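Local coordinates for protein peptide from Structure-specific endonuclease subunit SLX4 (Saccharomyces cerevisiae, PDB 6J0Y) that binds Rtt107 through an interacting motif of Slx4, probably tying the Slx4 nuclease subunit to the DNA-damage response, at residues B[25-36]-B[48-57]. Residues are numbered along the deposited sequence; the frame is centred on the assembly and turned at random.
Sequences LVKHNFYRVEAN and QFCIADIQLV
Y31 and I51 form a hydrogen-bonded pair midway along an antiparallel contact between strands 29-32 and 49-55, at the edge of a three-stranded sheet. Y31 N reaches I51 O (2.8 Å) and I51 N reaches Y31 O (2.9 Å). On the same face, D53 OD2 takes N29 ND2 on its anti lone pair at 3.0 Å, amide and carboxylate planes perpendicular, and also accepts from a water touching Y31 OH. On the other face the F30 ring meets C50, F30 CE1 lying 3.6 Å from C50 CB. Strand 49-55 inserts between strands 8-14 and 27-32, which precede it in sequence, as the middle of the antiparallel sheet. Where the outer strand turns, H28 NE2 meets Q55 OE1 in the ring plane at 2.7 Å. At the opposite end Q48, bent at chi2 (59°), stacks its amide on the R32 guanidinium, the planes 18° apart. Q48 NE2 donates to V33 O (2.8 Å) and F49 O (2.9 Å), the latter shared with V33 N. With an alanine in place of Q48, both carbonyls would probably lose this side-chain donor and the guanidinium its stacked amide. E34 OE2 salt-bridges R32 NE weakly and a basic side chain of the other protein's chain.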
ATOM      1  N   LEU B  25       1.189   4.105 -31.130  1.00 37.88           N
ATOM      2  CA  LEU B  25       1.691   3.395 -29.963  1.00 37.56           C
ATOM      3  C   LEU B  25       1.951   1.932 -30.312  1.00 42.46           C
ATOM      4  O   LEU B  25       1.160   1.298 -31.016  1.00 48.74           O
ATOM      5  CB  LEU B  25       0.685   3.486 -28.810  1.00 34.24           C
ATOM      6  CG  LEU B  25       0.405   4.879 -28.229  1.00 32.96           C
ATOM      7  CD1 LEU B  25      -0.766   4.840 -27.247  1.00 35.48           C
ATOM      8  CD2 LEU B  25       1.637   5.443 -27.544  1.00 31.94           C
ATOM      9  N   VAL B  26       3.061   1.397 -29.811  1.00 39.52           N
ATOM     10  CA  VAL B  26       3.423  -0.003 -30.031  1.00 41.55           C
ATOM     11  C   VAL B  26       2.846  -0.837 -28.894  1.00 34.23           C
ATOM     12  O   VAL B  26       3.188  -0.627 -27.725  1.00 29.31           O
ATOM     13  CB  VAL B  26       4.948  -0.173 -30.125  1.00 40.59           C
ATOM     14  CG1 VAL B  26       5.317  -1.646 -30.216  1.00 38.96           C
ATOM     15  CG2 VAL B  26       5.492   0.589 -31.318  1.00 40.90           C
ATOM     16  N   LYS B  27       1.954  -1.773 -29.232  1.00 32.24           N
ATOM     17  CA  LYS B  27       1.365  -2.687 -28.261  1.00 31.70           C
ATOM     18  C   LYS B  27       2.209  -3.952 -28.186  1.00 30.41           C
ATOM     19  O   LYS B  27       2.333  -4.675 -29.180  1.00 35.26           O
ATOM     20  CB  LYS B  27      -0.068  -3.049 -28.649  1.00 37.25           C
ATOM     21  CG  LYS B  27      -1.024  -1.876 -28.764  1.00 47.88           C
ATOM     22  CD  LYS B  27      -2.228  -2.259 -29.623  1.00 63.63           C
ATOM     23  CE  LYS B  27      -3.328  -1.209 -29.558  1.00 72.50           C
ATOM     24  NZ  LYS B  27      -4.363  -1.394 -30.619  1.00 78.59           N
ATOM     25  N   HIS B  28       2.772  -4.236 -27.009  1.00 28.06           N
ATOM     26  CA  HIS B  28       3.467  -5.511 -26.829  1.00 27.41           C
ATOM     27  C   HIS B  28       2.476  -6.659 -26.736  1.00 25.35           C
ATOM     28  O   HIS B  28       2.661  -7.707 -27.368  1.00 27.09           O
ATOM     29  CB  HIS B  28       4.347  -5.479 -25.577  1.00 24.81           C
ATOM     30  CG  HIS B  28       5.589  -4.662 -25.745  1.00 26.69           C
ATOM     31  ND1 HIS B  28       6.442  -4.380 -24.701  1.00 31.38           N
ATOM     32  CD2 HIS B  28       6.129  -4.082 -26.841  1.00 33.13           C
ATOM     33  CE1 HIS B  28       7.454  -3.655 -25.145  1.00 26.14           C
ATOM     34  NE2 HIS B  28       7.290  -3.463 -26.443  1.00 37.00           N
ATOM     35  N   ASN B  29       1.432  -6.490 -25.928  1.00 26.44           N
ATOM     36  CA  ASN B  29       0.418  -7.517 -25.745  1.00 25.07           C
ATOM     37  C   ASN B  29      -0.900  -6.851 -25.364  1.00 21.47           C
ATOM     38  O   ASN B  29      -0.942  -5.694 -24.948  1.00 23.83           O
ATOM     39  CB  ASN B  29       0.762  -8.527 -24.631  1.00 29.47           C
ATOM     40  CG  ASN B  29       2.214  -8.930 -24.606  1.00 35.88           C
ATOM     41  OD1 ASN B  29       2.618  -9.860 -25.310  1.00 33.29           O
ATOM     42  ND2 ASN B  29       3.011  -8.252 -23.769  1.00 33.33           N
ATOM     43  N   PHE B  30      -1.972  -7.614 -25.499  1.00 21.57           N
ATOM     44  CA  PHE B  30      -3.292  -7.202 -25.023  1.00 27.95           C
ATOM     45  C   PHE B  30      -3.939  -8.432 -24.399  1.00 20.95           C
ATOM     46  O   PHE B  30      -3.834  -9.526 -24.954  1.00 23.54           O
ATOM     47  CB  PHE B  30      -4.081  -6.582 -26.219  1.00 40.43           C
ATOM     48  CG  PHE B  30      -5.525  -7.021 -26.365  1.00 58.90           C
ATOM     49  CD1 PHE B  30      -6.535  -6.080 -26.305  1.00 67.57           C
ATOM     50  CD2 PHE B  30      -5.874  -8.337 -26.659  1.00 70.00           C
ATOM     51  CE1 PHE B  30      -7.857  -6.444 -26.480  1.00 71.22           C
ATOM     52  CE2 PHE B  30      -7.201  -8.710 -26.803  1.00 71.82           C
ATOM     53  CZ  PHE B  30      -8.194  -7.760 -26.714  1.00 73.50           C
ATOM     54  N   TYR B  31      -4.617  -8.268 -23.255  1.00 20.91           N
ATOM     55  CA  TYR B  31      -5.222  -9.401 -22.562  1.00 20.85           C
ATOM     56  C   TYR B  31      -6.670  -9.067 -22.232  1.00 21.49           C
ATOM     57  O   TYR B  31      -6.955  -7.982 -21.724  1.00 22.27           O
ATOM     58  CB  TYR B  31      -4.486  -9.761 -21.268  1.00 23.33           C
ATOM     59  CG  TYR B  31      -2.973  -9.727 -21.353  1.00 28.43           C
ATOM     60  CD1 TYR B  31      -2.275 -10.767 -21.948  1.00 32.22           C
ATOM     61  CD2 TYR B  31      -2.245  -8.667 -20.801  1.00 33.85           C
ATOM     62  CE1 TYR B  31      -0.896 -10.755 -22.024  1.00 29.12           C
ATOM     63  CE2 TYR B  31      -0.852  -8.645 -20.869  1.00 30.02           C
ATOM     64  CZ  TYR B  31      -0.190  -9.694 -21.484  1.00 32.12           C
ATOM     65  OH  TYR B  31       1.188  -9.698 -21.568  1.00 34.13           O
ATOM     66  N   ARG B  32      -7.571  -9.994 -22.517  1.00 21.77           N
ATOM     67  CA  ARG B  32      -8.972  -9.809 -22.129  1.00 21.56           C
ATOM     68  C   ARG B  32      -9.114  -9.961 -20.618  1.00 25.47           C
ATOM     69  O   ARG B  32      -8.631 -10.937 -20.040  1.00 22.32           O
ATOM     70  CB  ARG B  32      -9.843 -10.831 -22.853  1.00 23.77           C
ATOM     71  CG  ARG B  32     -11.344 -10.757 -22.571  1.00 23.77           C
ATOM     72  CD  ARG B  32     -12.018 -11.889 -23.350  1.00 29.85           C
ATOM     73  NE  ARG B  32     -13.438 -12.067 -23.051  1.00 35.15           N
ATOM     74  CZ  ARG B  32     -14.404 -11.372 -23.633  1.00 33.75           C
ATOM     75  NH1 ARG B  32     -14.095 -10.426 -24.512  1.00 35.36           N
ATOM     76  NH2 ARG B  32     -15.672 -11.616 -23.330  1.00 33.84           N
ATOM     77  N   VAL B  33      -9.813  -9.001 -19.969  1.00 22.04           N
ATOM     78  CA  VAL B  33     -10.049  -9.066 -18.531  1.00 20.65           C
ATOM     79  C   VAL B  33     -11.287  -9.921 -18.285  1.00 24.47           C
ATOM     80  O   VAL B  33     -12.280  -9.813 -19.010  1.00 24.63           O
ATOM     81  CB  VAL B  33     -10.204  -7.647 -17.942  1.00 20.39           C
ATOM     82  CG1 VAL B  33     -10.731  -7.700 -16.477  1.00 21.06           C
ATOM     83  CG2 VAL B  33      -8.876  -6.874 -18.007  1.00 22.78           C
ATOM     84  N   GLU B  34     -11.229 -10.787 -17.272  1.00 21.85           N
ATOM     85  CA  GLU B  34     -12.351 -11.620 -16.873  1.00 23.06           C
ATOM     86  C   GLU B  34     -12.716 -11.342 -15.420  1.00 23.23           C
ATOM     87  O   GLU B  34     -11.887 -10.886 -14.628  1.00 25.06           O
ATOM     88  CB  GLU B  34     -12.025 -13.108 -17.042  1.00 27.44           C
ATOM     89  CG  GLU B  34     -11.481 -13.442 -18.433  1.00 27.55           C
ATOM     90  CD  GLU B  34     -12.565 -13.453 -19.496  1.00 33.04           C
ATOM     91  OE1 GLU B  34     -13.763 -13.349 -19.140  1.00 31.60           O
ATOM     92  OE2 GLU B  34     -12.229 -13.577 -20.690  1.00 30.78           O
ATOM     93  N   ALA B  35     -13.973 -11.638 -15.076  1.00 24.54           N
ATOM     94  CA  ALA B  35     -14.449 -11.507 -13.692  1.00 29.06           C
ATOM     95  C   ALA B  35     -14.159 -10.123 -13.114  1.00 30.41           C
ATOM     96  O   ALA B  35     -13.801  -9.970 -11.943  1.00 27.09           O
ATOM     97  CB  ALA B  35     -13.854 -12.598 -12.802  1.00 27.48           C
ATOM     98  N   ASN B  36     -14.332  -9.095 -13.934  1.00 26.74           N
ATOM     99  CA  ASN B  36     -14.169  -7.736 -13.444  1.00 24.09           C
ATOM    100  C   ASN B  36     -15.216  -7.407 -12.382  1.00 27.42           C
ATOM    101  O   ASN B  36     -16.394  -7.753 -12.516  1.00 29.79           O
ATOM    102  CB  ASN B  36     -14.288  -6.751 -14.601  1.00 29.55           C
ATOM    103  CG  ASN B  36     -14.163  -5.318 -14.147  1.00 31.28           C
ATOM    104  OD1 ASN B  36     -13.075  -4.871 -13.808  1.00 36.13           O
ATOM    105  ND2 ASN B  36     -15.277  -4.592 -14.137  1.00 37.46           N
ATOM    106  N   GLN B  48     -16.677  -4.494 -20.356  1.00 31.83           N
ATOM    107  CA  GLN B  48     -15.673  -5.476 -20.758  1.00 26.53           C
ATOM    108  C   GLN B  48     -14.354  -4.750 -21.008  1.00 28.56           C
ATOM    109  O   GLN B  48     -14.263  -3.912 -21.912  1.00 30.83           O
ATOM    110  CB  GLN B  48     -16.125  -6.238 -22.005  1.00 30.03           C
ATOM    111  CG  GLN B  48     -15.100  -7.247 -22.532  1.00 35.08           C
ATOM    112  CD  GLN B  48     -14.737  -8.314 -21.506  1.00 33.69           C
ATOM    113  OE1 GLN B  48     -15.581  -9.133 -21.123  1.00 33.71           O
ATOM    114  NE2 GLN B  48     -13.476  -8.313 -21.061  1.00 29.27           N
ATOM    115  N   PHE B  49     -13.345  -5.061 -20.199  1.00 24.87           N
ATOM    116  CA  PHE B  49     -12.056  -4.402 -20.266  1.00 24.05           C
ATOM    117  C   PHE B  49     -10.987  -5.319 -20.845  1.00 23.71           C
ATOM    118  O   PHE B  49     -11.131  -6.541 -20.939  1.00 25.86           O
ATOM    119  CB  PHE B  49     -11.609  -3.934 -18.880  1.00 24.96           C
ATOM    120  CG  PHE B  49     -12.438  -2.809 -18.326  1.00 24.28           C
ATOM    121  CD1 PHE B  49     -12.195  -1.504 -18.718  1.00 30.61           C
ATOM    122  CD2 PHE B  49     -13.452  -3.057 -17.429  1.00 30.33           C
ATOM    123  CE1 PHE B  49     -12.959  -0.451 -18.209  1.00 31.33           C
ATOM    124  CE2 PHE B  49     -14.224  -2.018 -16.923  1.00 35.02           C
ATOM    125  CZ  PHE B  49     -13.978  -0.720 -17.318  1.00 34.97           C
ATOM    126  N   CYS B  50      -9.891  -4.681 -21.217  1.00 26.08           N
ATOM    127  CA  CYS B  50      -8.661  -5.380 -21.541  0.50 27.96           C
ATOM    128  C   CYS B  50      -7.511  -4.633 -20.889  1.00 24.84           C
ATOM    129  O   CYS B  50      -7.642  -3.473 -20.497  1.00 26.72           O
ATOM    130  CB  CYS B  50      -8.432  -5.456 -23.041  0.50 31.68           C
ATOM    131  SG  CYS B  50      -8.198  -3.827 -23.684  0.50 37.31           S
ATOM    132  N   ILE B  51      -6.389  -5.331 -20.751  1.00 24.96           N
ATOM    133  CA  ILE B  51      -5.133  -4.732 -20.323  1.00 24.28           C
ATOM    134  C   ILE B  51      -4.218  -4.736 -21.537  1.00 22.09           C
ATOM    135  O   ILE B  51      -4.042  -5.777 -22.180  1.00 23.81           O
ATOM    136  CB  ILE B  51      -4.480  -5.498 -19.158  1.00 25.00           C
ATOM    137  CG1 ILE B  51      -5.343  -5.426 -17.895  1.00 24.41           C
ATOM    138  CG2 ILE B  51      -3.059  -4.943 -18.887  1.00 24.53           C
ATOM    139  CD1 ILE B  51      -5.492  -4.009 -17.315  1.00 30.06           C
ATOM    140  N   ALA B  52      -3.665  -3.577 -21.871  1.00 21.17           N
ATOM    141  CA  ALA B  52      -2.659  -3.469 -22.917  1.00 22.74           C
ATOM    142  C   ALA B  52      -1.308  -3.136 -22.298  1.00 24.93           C
ATOM    143  O   ALA B  52      -1.213  -2.265 -21.426  1.00 22.50           O
ATOM    144  CB  ALA B  52      -3.049  -2.401 -23.940  1.00 26.85           C
ATOM    145  N   ASP B  53      -0.265  -3.839 -22.743  1.00 24.96           N
ATOM    146  CA  ASP B  53       1.113  -3.461 -22.440  1.00 29.70           C
ATOM    147  C   ASP B  53       1.579  -2.541 -23.555  1.00 27.76           C
ATOM    148  O   ASP B  53       1.738  -2.983 -24.697  1.00 26.01           O
ATOM    149  CB  ASP B  53       2.028  -4.683 -22.355  1.00 26.75           C
ATOM    150  CG  ASP B  53       1.694  -5.586 -21.204  1.00 35.62           C
ATOM    151  OD1 ASP B  53       1.322  -5.072 -20.114  1.00 33.87           O
ATOM    152  OD2 ASP B  53       1.811  -6.817 -21.389  1.00 40.33           O
ATOM    153  N   ILE B  54       1.802  -1.272 -23.232  1.00 23.90           N
ATOM    154  CA  ILE B  54       2.127  -0.254 -24.219  1.00 26.96           C
ATOM    155  C   ILE B  54       3.603   0.084 -24.058  1.00 26.75           C
ATOM    156  O   ILE B  54       4.043   0.463 -22.965  1.00 25.89           O
ATOM    157  CB  ILE B  54       1.241   0.992 -24.047  1.00 26.98           C
ATOM    158  CG1 ILE B  54      -0.248   0.623 -24.170  1.00 28.38           C
ATOM    159  CG2 ILE B  54       1.653   2.083 -25.038  1.00 28.59           C
ATOM    160  CD1 ILE B  54      -0.674   0.207 -25.563  1.00 35.52           C
ATOM    161  N   GLN B  55       4.377  -0.062 -25.133  1.00 24.34           N
ATOM    162  CA  GLN B  55       5.790   0.295 -25.071  1.00 25.49           C
ATOM    163  C   GLN B  55       5.984   1.790 -24.818  1.00 26.25           C
ATOM    164  O   GLN B  55       5.302   2.633 -25.413  1.00 30.20           O
ATOM    165  CB  GLN B  55       6.478  -0.105 -26.381  1.00 26.83           C
ATOM    166  CG  GLN B  55       7.959   0.135 -26.424  1.00 33.44           C
ATOM    167  CD  GLN B  55       8.556  -0.433 -27.695  1.00 35.09           C
ATOM    168  OE1 GLN B  55       8.728  -1.642 -27.820  1.00 36.99           O
ATOM    169  NE2 GLN B  55       8.831   0.432 -28.658  1.00 46.30           N
ATOM    170  N   LEU B  56       6.947   2.123 -23.951  1.00 26.77           N
ATOM    171  CA  LEU B  56       7.332   3.520 -23.761  1.00 33.66           C
ATOM    172  C   LEU B  56       7.793   4.129 -25.080  1.00 37.77           C
ATOM    173  O   LEU B  56       8.535   3.506 -25.843  1.00 33.28           O
ATOM    174  CB  LEU B  56       8.457   3.641 -22.728  1.00 38.25           C
ATOM    175  CG  LEU B  56       8.211   3.290 -21.259  1.00 33.95           C
ATOM    176  CD1 LEU B  56       9.492   3.526 -20.449  1.00 32.27           C
ATOM    177  CD2 LEU B  56       7.066   4.118 -20.686  1.00 31.97           C
ATOM    178  N   VAL B  57       7.345   5.356 -25.358  1.00 35.82           N
ATOM    179  CA  VAL B  57       7.713   5.996 -26.616  1.00 43.22           C
ATOM    180  C   VAL B  57       9.195   6.346 -26.586  1.00 54.30           C
ATOM    181  O   VAL B  57       9.750   6.692 -25.533  1.00 45.72           O
ATOM    182  CB  VAL B  57       6.842   7.236 -26.887  1.00 45.05           C
ATOM    183  CG1 VAL B  57       5.360   6.878 -26.810  1.00 42.28           C
ATOM    184  CG2 VAL B  57       7.172   8.346 -25.921  1.00 52.08           C
TER
HETATM  185  O   HOH W   1       4.785   2.971 -28.004  1.00 38.78           O
HETATM  186  O   HOH W   2       2.731  -8.672 -19.825  1.00 47.24           O
HETATM  187  O   HOH W   3     -15.340 -10.986 -19.175  1.00 37.95           O